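Local coordinates for uncharacterized protein (PDB 4OBI), which is of unknown function but binds a zinc ion through a NusG domain II-like, mainly beta domain that belongs to a longer, probably membrane-tethered protein, at residues 14-19 against 89-94; 32-37 against 50-55; 46-51 against 58-63; 63-68 against 84-89. One frame throughout, in Å; residues are numbered along the deposited sequence.

Contact 1. Residues 14-19 against 89-94; sequences AVLKVD and LFITVE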
loop_
_atom_site.group_PDB
_atom_site.type_symbol
_atom_site.label_atom_id
_atom_site.label_comp_id
_atom_site.label_asym_id
_atom_site.label_seq_id
_atom_site.Cartn_x
_atom_site.Cartn_y
_atom_site.Cartn_z
ATOM N N ALA A 14 2.277 5.597 -5.728
ATOM C CA ALA A 14 1.302 4.886 -4.904
ATOM C C ALA A 14 0.874 5.768 -3.745
ATOM O O ALA A 14 1.712 6.363 -3.071
ATOM C CB ALA A 14 1.889 3.587 -4.375
ATOM N N VAL A 15 -0.432 5.848 -3.522
ATOM C CA VAL A 15 -1.007 6.688 -2.485
ATOM C C VAL A 15 -1.590 5.803 -1.384
ATOM O O VAL A 15 -2.492 4.998 -1.626
ATOM C CB VAL A 15 -2.128 7.574 -3.083
ATOM C CG1 VAL A 15 -2.770 8.454 -2.017
ATOM C CG2 VAL A 15 -1.575 8.395 -4.247
ATOM N N LEU A 16 -1.071 5.972 -0.172
ATOM C CA LEU A 16 -1.516 5.227 0.995
ATOM C C LEU A 16 -2.422 6.107 1.839
ATOM O O LEU A 16 -2.012 7.173 2.290
ATOM C CB LEU A 16 -0.306 4.780 1.820
ATOM C CG LEU A 16 -0.577 4.145 3.188
ATOM C CD1 LEU A 16 -1.387 2.872 3.036
ATOM C CD2 LEU A 16 0.732 3.869 3.907
ATOM N N LYS A 17 -3.655 5.647 2.040
ATOM C CA LYS A 17 -4.662 6.386 2.774
ATOM C C LYS A 17 -5.165 5.495 3.894
ATOM O O LYS A 17 -5.446 4.311 3.666
ATOM C CB LYS A 17 -5.819 6.745 1.843
ATOM C CG LYS A 17 -6.960 7.483 2.516
ATOM C CD LYS A 17 -7.942 8.046 1.499
ATOM C CE LYS A 17 -8.765 6.957 0.835
ATOM N NZ LYS A 17 -9.734 7.523 -0.152
ATOM N N VAL A 18 -5.242 6.053 5.101
ATOM C CA VAL A 18 -5.798 5.341 6.251
ATOM C C VAL A 18 -6.743 6.278 6.989
ATOM O O VAL A 18 -6.406 7.440 7.233
ATOM C CB VAL A 18 -4.713 4.877 7.249
ATOM C CG1 VAL A 18 -5.333 4.019 8.354
ATOM C CG2 VAL A 18 -3.617 4.119 6.530
ATOM N N ASP A 19 -7.922 5.772 7.338
ATOM C CA ASP A 19 -8.934 6.567 8.016
ATOM C C ASP A 19 -9.138 7.899 7.304
ATOM O O ASP A 19 -9.245 8.955 7.944
ATOM C CB ASP A 19 -8.553 6.798 9.485
ATOM C CG ASP A 19 -8.490 5.504 10.287
ATOM O OD1 ASP A 19 -9.275 4.577 9.994
ATOM O OD2 ASP A 19 -7.663 5.422 11.224
ATOM N N LEU A 89 -7.838 1.086 5.293
ATOM C CA LEU A 89 -6.580 1.409 4.636
ATOM C C LEU A 89 -6.641 1.039 3.153
ATOM O O LEU A 89 -7.140 -0.034 2.799
ATOM C CB LEU A 89 -5.439 0.663 5.316
ATOM C CG LEU A 89 -4.033 0.746 4.690
ATOM C CD1 LEU A 89 -2.978 0.642 5.782
ATOM C CD2 LEU A 89 -3.764 -0.298 3.611
ATOM N N PHE A 90 -6.114 1.920 2.298
ATOM C CA PHE A 90 -6.184 1.759 0.848
ATOM C C PHE A 90 -4.868 2.186 0.209
ATOM O O PHE A 90 -4.242 3.146 0.654
ATOM C CB PHE A 90 -7.328 2.599 0.261
ATOM C CG PHE A 90 -8.672 2.230 0.805
ATOM C CD1 PHE A 90 -9.135 2.798 1.978
ATOM C CD2 PHE A 90 -9.457 1.278 0.166
ATOM C CE1 PHE A 90 -10.355 2.430 2.503
ATOM C CE2 PHE A 90 -10.681 0.908 0.688
ATOM C CZ PHE A 90 -11.134 1.494 1.856
ATOM N N ILE A 91 -4.447 1.451 -0.809
ATOM C CA ILE A 91 -3.312 1.846 -1.625
ATOM C C ILE A 91 -3.754 1.865 -3.078
ATOM O O ILE A 91 -4.207 0.847 -3.603
ATOM C CB ILE A 91 -2.130 0.877 -1.501
ATOM C CG1 ILE A 91 -1.646 0.781 -0.050
ATOM C CG2 ILE A 91 -1.004 1.310 -2.435
ATOM C CD1 ILE A 91 -0.691 -0.369 0.187
ATOM N N THR A 92 -3.640 3.034 -3.706
ATOM C CA THR A 92 -3.948 3.161 -5.130
ATOM C C THR A 92 -2.730 3.690 -5.866
ATOM O O THR A 92 -1.892 4.393 -5.303
ATOM C CB THR A 92 -5.182 4.058 -5.397
ATOM O OG1 THR A 92 -5.644 3.865 -6.740
ATOM C CG2 THR A 92 -4.868 5.530 -5.191
ATOM N N VAL A 93 -2.606 3.304 -7.130
ATOM C CA VAL A 93 -1.539 3.802 -7.983
ATOM C C VAL A 93 -2.140 4.863 -8.905
ATOM O O VAL A 93 -3.293 4.739 -9.345
ATOM C CB VAL A 93 -0.895 2.656 -8.804
ATOM C CG1 VAL A 93 0.053 3.201 -9.862
ATOM C CG2 VAL A 93 -0.168 1.696 -7.878
ATOM N N GLU A 94 -1.376 5.918 -9.171
ATOM C CA GLU A 94 -1.841 7.010 -10.031
ATOM C C GLU A 94 -0.668 7.645 -10.772
ATOM O O GLU A 94 0.478 7.471 -10.377
ATOM C CB GLU A 94 -2.600 8.057 -9.205
ATOM C CG GLU A 94 -1.742 8.803 -8.190
ATOM C CD GLU A 94 -2.539 9.743 -7.289
ATOM O OE1 GLU A 94 -3.775 9.579 -7.134
ATOM O OE2 GLU A 94 -1.908 10.662 -6.722
#

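Contact 2. Residues 32-37 against 50-55; sequences GPHYTY and EVDGDR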
loop_
_atom_site.group_PDB
_atom_site.type_symbol
_atom_site.label_atom_id
_atom_site.label_comp_id
_atom_site.label_asym_id
_atom_site.label_seq_id
_atom_site.Cartn_x
_atom_site.Cartn_y
_atom_site.Cartn_z
ATOM N N GLY A 32 14.191 1.620 -8.836
ATOM C CA GLY A 32 14.126 2.257 -7.533
ATOM C C GLY A 32 14.419 1.303 -6.396
ATOM O O GLY A 32 14.574 0.097 -6.612
ATOM N N PRO A 33 14.498 1.842 -5.172
ATOM C CA PRO A 33 14.821 1.045 -3.993
ATOM C C PRO A 33 13.711 0.095 -3.538
ATOM O O PRO A 33 12.557 0.192 -3.978
ATOM C CB PRO A 33 15.096 2.104 -2.916
ATOM C CG PRO A 33 14.325 3.295 -3.358
ATOM C CD PRO A 33 14.433 3.280 -4.857
ATOM N N HIS A 34 14.094 -0.823 -2.658
ATOM C CA HIS A 34 13.200 -1.832 -2.115
ATOM C C HIS A 34 13.232 -1.681 -0.596
ATOM O O HIS A 34 14.299 -1.754 0.017
ATOM C CB HIS A 34 13.667 -3.215 -2.590
ATOM C CG HIS A 34 13.021 -4.368 -1.888
ATOM N ND1 HIS A 34 13.726 -5.495 -1.521
ATOM C CD2 HIS A 34 11.744 -4.580 -1.498
ATOM C CE1 HIS A 34 12.911 -6.348 -0.929
ATOM N NE2 HIS A 34 11.702 -5.817 -0.902
ATOM N N TYR A 35 12.066 -1.430 0.000
ATOM C CA TYR A 35 11.976 -1.124 1.430
ATOM C C TYR A 35 10.589 -1.415 1.959
ATOM O O TYR A 35 9.650 -1.614 1.182
ATOM C CB TYR A 35 12.319 0.346 1.686
ATOM C CG TYR A 35 11.467 1.320 0.897
ATOM C CD1 TYR A 35 11.817 1.688 -0.398
ATOM C CD2 TYR A 35 10.305 1.868 1.442
ATOM C CE1 TYR A 35 11.039 2.574 -1.130
ATOM C CE2 TYR A 35 9.524 2.760 0.718
ATOM C CZ TYR A 35 9.897 3.113 -0.563
ATOM O OH TYR A 35 9.133 3.992 -1.292
ATOM N N THR A 36 10.466 -1.429 3.285
ATOM C CA THR A 36 9.178 -1.606 3.938
ATOM C C THR A 36 8.806 -0.350 4.705
ATOM O O THR A 36 9.681 0.394 5.173
ATOM C CB THR A 36 9.155 -2.822 4.899
ATOM O OG1 THR A 36 10.200 -2.707 5.883
ATOM C CG2 THR A 36 9.347 -4.115 4.115
ATOM N N TYR A 37 7.504 -0.127 4.814
ATOM C CA TYR A 37 6.939 0.955 5.610
ATOM C C TYR A 37 5.789 0.381 6.439
ATOM O O TYR A 37 4.830 -0.160 5.899
ATOM C CB TYR A 37 6.414 2.072 4.697
ATOM C CG TYR A 37 5.655 3.148 5.444
ATOM C CD1 TYR A 37 4.290 3.026 5.691
ATOM C CD2 TYR A 37 6.307 4.286 5.900
ATOM C CE1 TYR A 37 3.591 4.008 6.383
ATOM C CE2 TYR A 37 5.622 5.273 6.589
ATOM C CZ TYR A 37 4.265 5.132 6.827
ATOM O OH TYR A 37 3.602 6.121 7.515
ATOM N N GLU A 50 5.299 -2.907 1.399
ATOM C CA GLU A 50 6.583 -3.195 0.773
ATOM C C GLU A 50 6.602 -2.578 -0.613
ATOM O O GLU A 50 5.738 -2.863 -1.431
ATOM C CB GLU A 50 6.800 -4.697 0.668
ATOM C CG GLU A 50 8.195 -5.087 0.200
ATOM C CD GLU A 50 8.346 -6.580 0.002
ATOM O OE1 GLU A 50 7.370 -7.319 0.221
ATOM O OE2 GLU A 50 9.446 -7.023 -0.384
ATOM N N VAL A 51 7.588 -1.724 -0.860
ATOM C CA VAL A 51 7.819 -1.172 -2.176
ATOM C C VAL A 51 9.043 -1.868 -2.764
ATOM O O VAL A 51 10.070 -1.979 -2.111
ATOM C CB VAL A 51 8.054 0.346 -2.126
ATOM C CG1 VAL A 51 8.408 0.874 -3.512
ATOM C CG2 VAL A 51 6.833 1.054 -1.550
ATOM N N ASP A 52 8.908 -2.359 -3.987
ATOM C CA ASP A 52 10.010 -3.013 -4.688
ATOM C C ASP A 52 10.137 -2.391 -6.074
ATOM O O ASP A 52 9.508 -2.840 -7.027
ATOM C CB ASP A 52 9.751 -4.520 -4.786
ATOM C CG ASP A 52 10.860 -5.266 -5.513
ATOM O OD1 ASP A 52 12.051 -4.933 -5.320
ATOM O OD2 ASP A 52 10.533 -6.193 -6.282
ATOM N N GLY A 53 10.956 -1.350 -6.178
ATOM C CA GLY A 53 11.089 -0.607 -7.424
ATOM C C GLY A 53 9.793 0.075 -7.844
ATOM O O GLY A 53 9.399 1.088 -7.274
ATOM N N ASP A 54 9.132 -0.490 -8.849
ATOM C CA ASP A 54 7.937 0.121 -9.424
ATOM C C ASP A 54 6.654 -0.597 -9.018
ATOM O O ASP A 54 5.602 -0.361 -9.600
ATOM C CB ASP A 54 8.049 0.171 -10.947
ATOM C CG ASP A 54 8.193 -1.206 -11.576
ATOM O OD1 ASP A 54 8.132 -2.229 -10.859
ATOM O OD2 ASP A 54 8.367 -1.266 -12.799
ATOM N N ARG A 55 6.736 -1.462 -8.010
ATOM C CA ARG A 55 5.561 -2.183 -7.540
ATOM C C ARG A 55 5.442 -2.095 -6.024
ATOM O O ARG A 55 6.416 -1.854 -5.314
ATOM C CB ARG A 55 5.568 -3.639 -8.019
ATOM C CG ARG A 55 6.784 -4.438 -7.621
ATOM C CD ARG A 55 6.730 -5.836 -8.215
ATOM N NE ARG A 55 7.750 -6.699 -7.624
ATOM C CZ ARG A 55 7.706 -8.029 -7.622
ATOM N NH1 ARG A 55 6.688 -8.684 -8.181
ATOM N NH2 ARG A 55 8.694 -8.710 -7.057
HETATM O O HOH W 1 11.275 2.141 -5.445
#

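Contact 3. Residues 46-51 against 58-63; sequences YNLIEV and VKEANC. With ZN (zinc ion), chain C.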
loop_
_atom_site.group_PDB
_atom_site.type_symbol
_atom_site.label_atom_id
_atom_site.label_comp_id
_atom_site.label_asym_id
_atom_site.label_seq_id
_atom_site.Cartn_x
_atom_site.Cartn_y
_atom_site.Cartn_z
ATOM N N TYR A 46 -2.149 -3.284 12.262
ATOM C CA TYR A 46 -1.026 -2.917 11.420
ATOM C C TYR A 46 -1.085 -3.541 10.038
ATOM O O TYR A 46 -1.737 -4.567 9.821
ATOM C CB TYR A 46 0.307 -3.261 12.097
ATOM C CG TYR A 46 0.752 -4.694 11.945
ATOM C CD1 TYR A 46 0.301 -5.667 12.818
ATOM C CD2 TYR A 46 1.637 -5.069 10.942
ATOM C CE1 TYR A 46 0.708 -6.987 12.693
ATOM C CE2 TYR A 46 2.048 -6.386 10.800
ATOM C CZ TYR A 46 1.575 -7.345 11.676
ATOM O OH TYR A 46 1.977 -8.663 11.558
ATOM N N ASN A 47 -0.411 -2.869 9.110
ATOM C CA ASN A 47 -0.212 -3.332 7.755
ATOM C C ASN A 47 1.186 -2.926 7.369
ATOM O O ASN A 47 1.572 -1.764 7.546
ATOM C CB ASN A 47 -1.180 -2.673 6.787
ATOM C CG ASN A 47 -2.617 -2.876 7.179
ATOM O OD1 ASN A 47 -3.106 -2.239 8.100
ATOM N ND2 ASN A 47 -3.304 -3.759 6.474
ATOM N N LEU A 48 1.946 -3.883 6.861
ATOM C CA LEU A 48 3.312 -3.626 6.443
ATOM C C LEU A 48 3.360 -3.472 4.931
ATOM O O LEU A 48 3.097 -4.420 4.194
ATOM C CB LEU A 48 4.227 -4.756 6.904
ATOM C CG LEU A 48 5.713 -4.541 6.633
ATOM C CD1 LEU A 48 6.242 -3.356 7.428
ATOM C CD2 LEU A 48 6.480 -5.808 6.970
ATOM N N ILE A 49 3.698 -2.267 4.481
ATOM C CA ILE A 49 3.797 -1.963 3.060
ATOM C C ILE A 49 5.213 -2.312 2.584
ATOM O O ILE A 49 6.207 -2.065 3.288
ATOM C CB ILE A 49 3.455 -0.475 2.770
ATOM C CG1 ILE A 49 1.939 -0.217 2.865
ATOM C CG2 ILE A 49 3.919 -0.056 1.389
ATOM C CD1 ILE A 49 1.309 -0.494 4.202
ATOM N N GLU A 50 5.299 -2.907 1.399
ATOM C CA GLU A 50 6.583 -3.195 0.773
ATOM C C GLU A 50 6.602 -2.578 -0.613
ATOM O O GLU A 50 5.738 -2.863 -1.431
ATOM C CB GLU A 50 6.800 -4.697 0.668
ATOM C CG GLU A 50 8.195 -5.087 0.200
ATOM C CD GLU A 50 8.346 -6.580 0.002
ATOM O OE1 GLU A 50 7.370 -7.319 0.221
ATOM O OE2 GLU A 50 9.446 -7.023 -0.384
ATOM N N VAL A 51 7.588 -1.724 -0.860
ATOM C CA VAL A 51 7.819 -1.172 -2.176
ATOM C C VAL A 51 9.043 -1.868 -2.764
ATOM O O VAL A 51 10.070 -1.979 -2.111
ATOM C CB VAL A 51 8.054 0.346 -2.126
ATOM C CG1 VAL A 51 8.408 0.874 -3.512
ATOM C CG2 VAL A 51 6.833 1.054 -1.550
ATOM N N VAL A 58 1.005 -4.929 0.279
ATOM C CA VAL A 58 0.993 -5.155 1.716
ATOM C C VAL A 58 1.605 -6.535 1.932
ATOM O O VAL A 58 1.063 -7.540 1.474
ATOM C CB VAL A 58 -0.426 -5.079 2.305
ATOM C CG1 VAL A 58 -0.394 -5.392 3.798
ATOM C CG2 VAL A 58 -1.031 -3.700 2.056
ATOM N N LYS A 59 2.763 -6.563 2.583
ATOM C CA LYS A 59 3.521 -7.794 2.808
ATOM C C LYS A 59 2.952 -8.629 3.954
ATOM O O LYS A 59 3.013 -9.859 3.938
ATOM C CB LYS A 59 4.980 -7.450 3.123
ATOM C CG LYS A 59 5.876 -8.662 3.300
ATOM C CD LYS A 59 7.328 -8.256 3.438
ATOM C CE LYS A 59 8.197 -9.460 3.739
ATOM N NZ LYS A 59 9.618 -9.050 3.862
ATOM N N GLU A 60 2.415 -7.944 4.954
ATOM C CA GLU A 60 2.044 -8.562 6.205
ATOM C C GLU A 60 1.001 -7.676 6.871
ATOM O O GLU A 60 1.031 -6.452 6.705
ATOM C CB GLU A 60 3.298 -8.701 7.087
ATOM C CG GLU A 60 3.093 -9.402 8.418
ATOM C CD GLU A 60 4.355 -9.417 9.272
ATOM O OE1 GLU A 60 5.456 -9.629 8.719
ATOM O OE2 GLU A 60 4.241 -9.230 10.504
ATOM N N ALA A 61 0.080 -8.288 7.614
ATOM C CA ALA A 61 -0.950 -7.551 8.354
ATOM C C ALA A 61 -1.579 -8.433 9.429
ATOM O O ALA A 61 -1.362 -9.643 9.428
ATOM C CB ALA A 61 -2.022 -7.048 7.402
ATOM N N ASN A 62 -2.352 -7.835 10.337
ATOM C CA ASN A 62 -3.060 -8.601 11.384
ATOM C C ASN A 62 -4.570 -8.379 11.395
ATOM O O ASN A 62 -5.222 -8.549 12.422
ATOM C CB ASN A 62 -2.489 -8.317 12.771
ATOM C CG ASN A 62 -2.673 -6.875 13.199
ATOM O OD1 ASN A 62 -3.127 -6.024 12.427
ATOM N ND2 ASN A 62 -2.307 -6.589 14.438
ATOM N N CYS A 63 -5.118 -8.009 10.241
ATOM C CA CYS A 63 -6.558 -7.999 10.060
ATOM C C CYS A 63 -7.066 -9.441 10.024
ATOM O O CYS A 63 -6.288 -10.381 9.905
ATOM C CB CYS A 63 -6.928 -7.287 8.771
ATOM S SG CYS A 63 -6.125 -7.994 7.323
HETATM ZN ZN ZN C . -6.516 -6.416 5.744
HETATM O O HOH W 2 10.167 -9.270 1.219
HETATM O O HOH W 3 -8.175 -7.060 4.880
#

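Contact 4. Residues 63-68 against 84-89; sequences CADLVD and CLPHNL. With ZN (zinc ion), chain C.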
loop_
_atom_site.group_PDB
_atom_site.type_symbol
_atom_site.label_atom_id
_atom_site.label_comp_id
_atom_site.label_asym_id
_atom_site.label_seq_id
_atom_site.Cartn_x
_atom_site.Cartn_y
_atom_site.Cartn_z
ATOM N N CYS A 63 -5.118 -8.009 10.241
ATOM C CA CYS A 63 -6.558 -7.999 10.060
ATOM C C CYS A 63 -7.066 -9.441 10.024
ATOM O O CYS A 63 -6.288 -10.381 9.905
ATOM C CB CYS A 63 -6.928 -7.287 8.771
ATOM S SG CYS A 63 -6.125 -7.994 7.323
ATOM N N ALA A 64 -8.380 -9.603 10.123
ATOM C CA ALA A 64 -8.973 -10.935 10.270
ATOM C C ALA A 64 -8.975 -11.793 9.002
ATOM O O ALA A 64 -9.066 -13.010 9.099
ATOM C CB ALA A 64 -10.387 -10.811 10.809
ATOM N N ASP A 65 -8.892 -11.180 7.819
ATOM C CA ASP A 65 -8.990 -11.943 6.562
ATOM C C ASP A 65 -7.759 -11.882 5.661
ATOM O O ASP A 65 -7.676 -12.619 4.676
ATOM C CB ASP A 65 -10.237 -11.526 5.778
ATOM C CG ASP A 65 -10.269 -10.035 5.449
ATOM O OD1 ASP A 65 -9.204 -9.381 5.437
ATOM O OD2 ASP A 65 -11.381 -9.514 5.197
ATOM N N LEU A 66 -6.811 -11.003 5.984
ATOM C CA LEU A 66 -5.578 -10.819 5.191
ATOM C C LEU A 66 -5.835 -10.606 3.696
ATOM O O LEU A 66 -4.991 -10.913 2.859
ATOM C CB LEU A 66 -4.608 -11.974 5.426
ATOM C CG LEU A 66 -4.166 -12.248 6.865
ATOM C CD1 LEU A 66 -3.191 -13.416 6.922
ATOM C CD2 LEU A 66 -3.551 -10.997 7.486
ATOM N N VAL A 67 -6.987 -10.034 3.358
ATOM C CA VAL A 67 -7.366 -9.877 1.943
ATOM C C VAL A 67 -6.345 -9.006 1.187
ATOM O O VAL A 67 -5.939 -9.329 0.058
ATOM C CB VAL A 67 -8.810 -9.330 1.824
ATOM C CG1 VAL A 67 -9.066 -8.675 0.472
ATOM C CG2 VAL A 67 -9.799 -10.463 2.037
ATOM N N ASP A 68 -5.905 -7.930 1.830
ATOM C CA ASP A 68 -4.902 -7.027 1.246
ATOM C C ASP A 68 -3.561 -7.722 1.037
ATOM O O ASP A 68 -2.925 -7.546 0.003
ATOM C CB ASP A 68 -4.746 -5.731 2.059
ATOM C CG ASP A 68 -4.564 -5.976 3.540
ATOM O OD1 ASP A 68 -5.359 -6.744 4.122
ATOM O OD2 ASP A 68 -3.635 -5.391 4.126
ATOM N N CYS A 84 -7.525 -2.781 2.715
ATOM C CA CYS A 84 -7.740 -3.450 3.986
ATOM C C CYS A 84 -8.930 -2.793 4.642
ATOM O O CYS A 84 -8.801 -1.809 5.378
ATOM C CB CYS A 84 -6.509 -3.355 4.876
ATOM S SG CYS A 84 -6.702 -4.250 6.430
ATOM N N LEU A 85 -10.108 -3.322 4.360
ATOM C CA LEU A 85 -11.319 -2.715 4.877
ATOM C C LEU A 85 -11.407 -2.698 6.421
ATOM O O LEU A 85 -11.825 -1.690 6.985
ATOM C CB LEU A 85 -12.561 -3.346 4.243
ATOM C CG LEU A 85 -12.656 -3.227 2.717
ATOM C CD1 LEU A 85 -13.909 -3.937 2.221
ATOM C CD2 LEU A 85 -12.622 -1.773 2.270
ATOM N N PRO A 86 -10.973 -3.780 7.108
ATOM C CA PRO A 86 -10.988 -3.756 8.579
ATOM C C PRO A 86 -10.141 -2.633 9.197
ATOM O O PRO A 86 -10.496 -2.131 10.261
ATOM C CB PRO A 86 -10.426 -5.136 8.960
ATOM C CG PRO A 86 -10.706 -5.992 7.777
ATOM C CD PRO A 86 -10.520 -5.086 6.600
ATOM N N HIS A 87 -9.052 -2.242 8.534
ATOM C CA HIS A 87 -8.198 -1.157 9.031
ATOM C C HIS A 87 -8.469 0.184 8.338
ATOM O O HIS A 87 -7.799 1.181 8.618
ATOM C CB HIS A 87 -6.727 -1.533 8.881
ATOM C CG HIS A 87 -6.318 -2.712 9.711
ATOM N ND1 HIS A 87 -5.068 -3.280 9.618
ATOM C CD2 HIS A 87 -6.995 -3.437 10.633
ATOM C CE1 HIS A 87 -4.989 -4.303 10.452
ATOM N NE2 HIS A 87 -6.144 -4.416 11.084
ATOM N N ASN A 88 -9.457 0.205 7.443
ATOM C CA ASN A 88 -9.805 1.396 6.669
ATOM C C ASN A 88 -8.590 1.979 5.927
ATOM O O ASN A 88 -8.349 3.193 5.944
ATOM C CB ASN A 88 -10.441 2.448 7.576
ATOM C CG ASN A 88 -11.363 3.386 6.825
ATOM O OD1 ASN A 88 -11.736 3.126 5.680
ATOM N ND2 ASN A 88 -11.755 4.476 7.473
ATOM N N LEU A 89 -7.838 1.086 5.293
ATOM C CA LEU A 89 -6.580 1.409 4.636
ATOM C C LEU A 89 -6.641 1.039 3.153
ATOM O O LEU A 89 -7.140 -0.034 2.799
ATOM C CB LEU A 89 -5.439 0.663 5.316
ATOM C CG LEU A 89 -4.033 0.746 4.690
ATOM C CD1 LEU A 89 -2.978 0.642 5.782
ATOM C CD2 LEU A 89 -3.764 -0.298 3.611
HETATM ZN ZN ZN C . -6.516 -6.416 5.744
HETATM O O HOH W 3 -8.175 -7.060 4.880
#

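Contact 1. Residues 14-19 against 89-94
Val15 and Thr92 hold each other by two backbone hydrogen bonds in an antiparallel pairing of strands 12-18 and 89-95, the inner two strands of the four-stranded sheet in this NusG domain II-like fold. Val15 N to Thr92 O is the shorter bond at 2.7 Å; Thr92 N returns to Val15 O at 3.1 Å. Lys17 and Phe90 repeat the exchange two residues on, while Ala14-Val93, Leu16-Ile91 and Val18-Leu89 form the non-hydrogen-bonded pairs between and beyond. On the face of these last six residues the contact is wholly apolar. Leu16 reaches across with one branch: its CD1 lies 3.7 Å from Ile91 CG1 and 3.8 Å from Leu89 CG, wedged between the two neighbours on the partner strand. Val18 CG2 meets the same leucine at CD1, 3.6 Å away. This layer is covered by the second sheet, with Tyr39 over Val18 and Leu89, and Ile56 and Val58 over Ile91. The other face carries Val15, Lys17, Phe90 and Thr92 and is partly exposed. Glu94 leaves its strand with CG between backbone N and carbonyl carbon (chi1 66°), which brings the extended chain back over Val15; its OE2, hydrogen-bonded by Gln13 NE2, rests 3.4 Å from Val15 CG2.

Contact 2. Residues 32-37 against 50-55
His34 and Glu50 join their side chains across an antiparallel beta hairpin, although they sit two steps apart diagonally: the paired residues are His34 with Asp52, Tyr35 with Val51 and Thr36 with Glu50. The histidine is set along the sheet by its first torsion, with CG opposite the backbone N (chi1 168°). Its CB lies 3.6 Å from Asp52 OD1, and CG is as close to the same oxygen, which approaches the ring obliquely. Further out, CD2 passes 3.2 Å from Val51 O at the ring edge. NE2 at the far end donates to Glu50 OE2 over 2.6 Å, meeting the anti lone pair with the oxygen close to the ring plane; the ring and carboxylate planes are turned 31° apart. The other glutamate oxygen, OE1, takes a salt bridge from Arg57 NE, so both oxygens are engaged and the carboxylate's rotation is fixed. On the reverse face Val51 CB sits over the Tyr35 ring in a CH-pi contact, 4.0 Å from the ring centroid. Where the strands part, Gly53 N donates to Pro33 O, and a water bridges that oxygen to Gly53 O. Gly53 occupies a type II' turn closed by backbone bonds in both directions between Asp52 and Arg55, and braced by a salt bridge in which Arg55 NE and NH2 both hold Asp52 OD2 side-on. Strand 46-52 thus turns directly into strand 55-61, while Phe26 of strand 21-28 packs against Tyr35 and Val51, and Trp73 covers Glu50 and Asp52.

Contact 3. Residues 46-51 against 58-63
Tyr46 opens the contact with both its backbone and its ring. Its N donates to Asn62 OD1 at 2.9 Å, tilted 32° from the amide's carbonyl plane, and Asn62 N returns a weak bond to Tyr46 O. With CG between backbone N and carbonyl carbon (chi1 83°), the ring swings over strand 55-61: one face lies above Ala61 CA and Asn62 N. At the ring's far end OH donates to the anti lone pair of Glu60 OE2 over 2.6 Å, the carboxylate standing nearly perpendicular to the ring (80°). Asn62 CG and ND2 also press close to Tyr46 CD1, with the amide turned well out of the ring plane. Asn47, on the opposite side of the strand, touches Ala61 CB through ND2 at 3.6 Å and Val58 CG1 through CB. Its amide is second shell to the zinc: OD1 accepts from His87 ND1, and ND2 donates to OD2 of the ligand Asp68. Strands 46-52 and 55-61 form a beta hairpin in the three-stranded sheet, with Cys63 just past its end delivering SG to the zinc ion at 2.3 Å. Leu48 is held through both its N, to Glu60 O, and its O, from Lys59 N, each 2.7 Å, consistent with a classic beta bulge of Lys59 and Glu60 opposite Leu48. Ile49 pairs with Val58, both side chains turned inward onto Ile91 of the other sheet. Glu50 crosses the extended Lys59 at a slant, OE1 3.4 Å from Lys59 CD, and a water links Lys59 NZ to Glu50 OE2, which His34 NE2 also holds.

Contact 4. Residues 63-68 against 84-89
Cys84 and Cys63 meet at the zinc ion, each giving its SG at 2.3 Å; Asp68 OD1 and a water, both at 2.0 Å, complete four ligands. In Cys84 the first torsion, with SG opposite the backbone N (chi1 -177°), carries the sulfur to the metal; separately, its CB packs 3.5 Å from Asp68 CG. Pro86 follows as an apolar lid on the first cysteine, CB to Cys63 CB 4.1 Å. His87 does not bind the metal. Its ring turns one face to Cys63 CB in a CH-pi contact, 4.1 Å from CB to the centroid. The 84-89 chain is folded tightly: Cys84 exchanges backbone bonds with Leu89, and Asn88 and Leu89 together oppose Cys84 in a G1 beta bulge. On the other segment Asp65 OD1 closes an Asx turn by accepting from Val67 N. Asp68 OD2 stays 3.5 Å from the zinc ion, so the carboxylate is monodentate, through OD1; Asn47 is the second-shell partner of both Asp68 and His87. Two thiolates and a carboxylate probably leave the site net negative, with Asp65 OD1 accepting a hydrogen bond, 2.6 Å, from the metal-bound water.

In the fold
Contacts 2, 3 and 4 lie within the loop closed by contact 1, whose strands come from near both ends of the modelled chain. Contacts 2 and 3 share strand 46-52 and span the three-stranded sheet, their centres about 13 Å apart; contact 1 belongs to the four-stranded sheet. The sheets pack through Ile91 against Ile49 and Val58, and Leu16 against Tyr37. Contact 4, centred about 9 Å from contact 3 and sharing Cys63, joins the loop after strand 55-61 and the start of helix 67-71 to the end of strand 82-84 and the loop that follows. The zinc ion therefore ties the sheets together at one end; contact 4 is centred about 21 Å from the centre of contact 2.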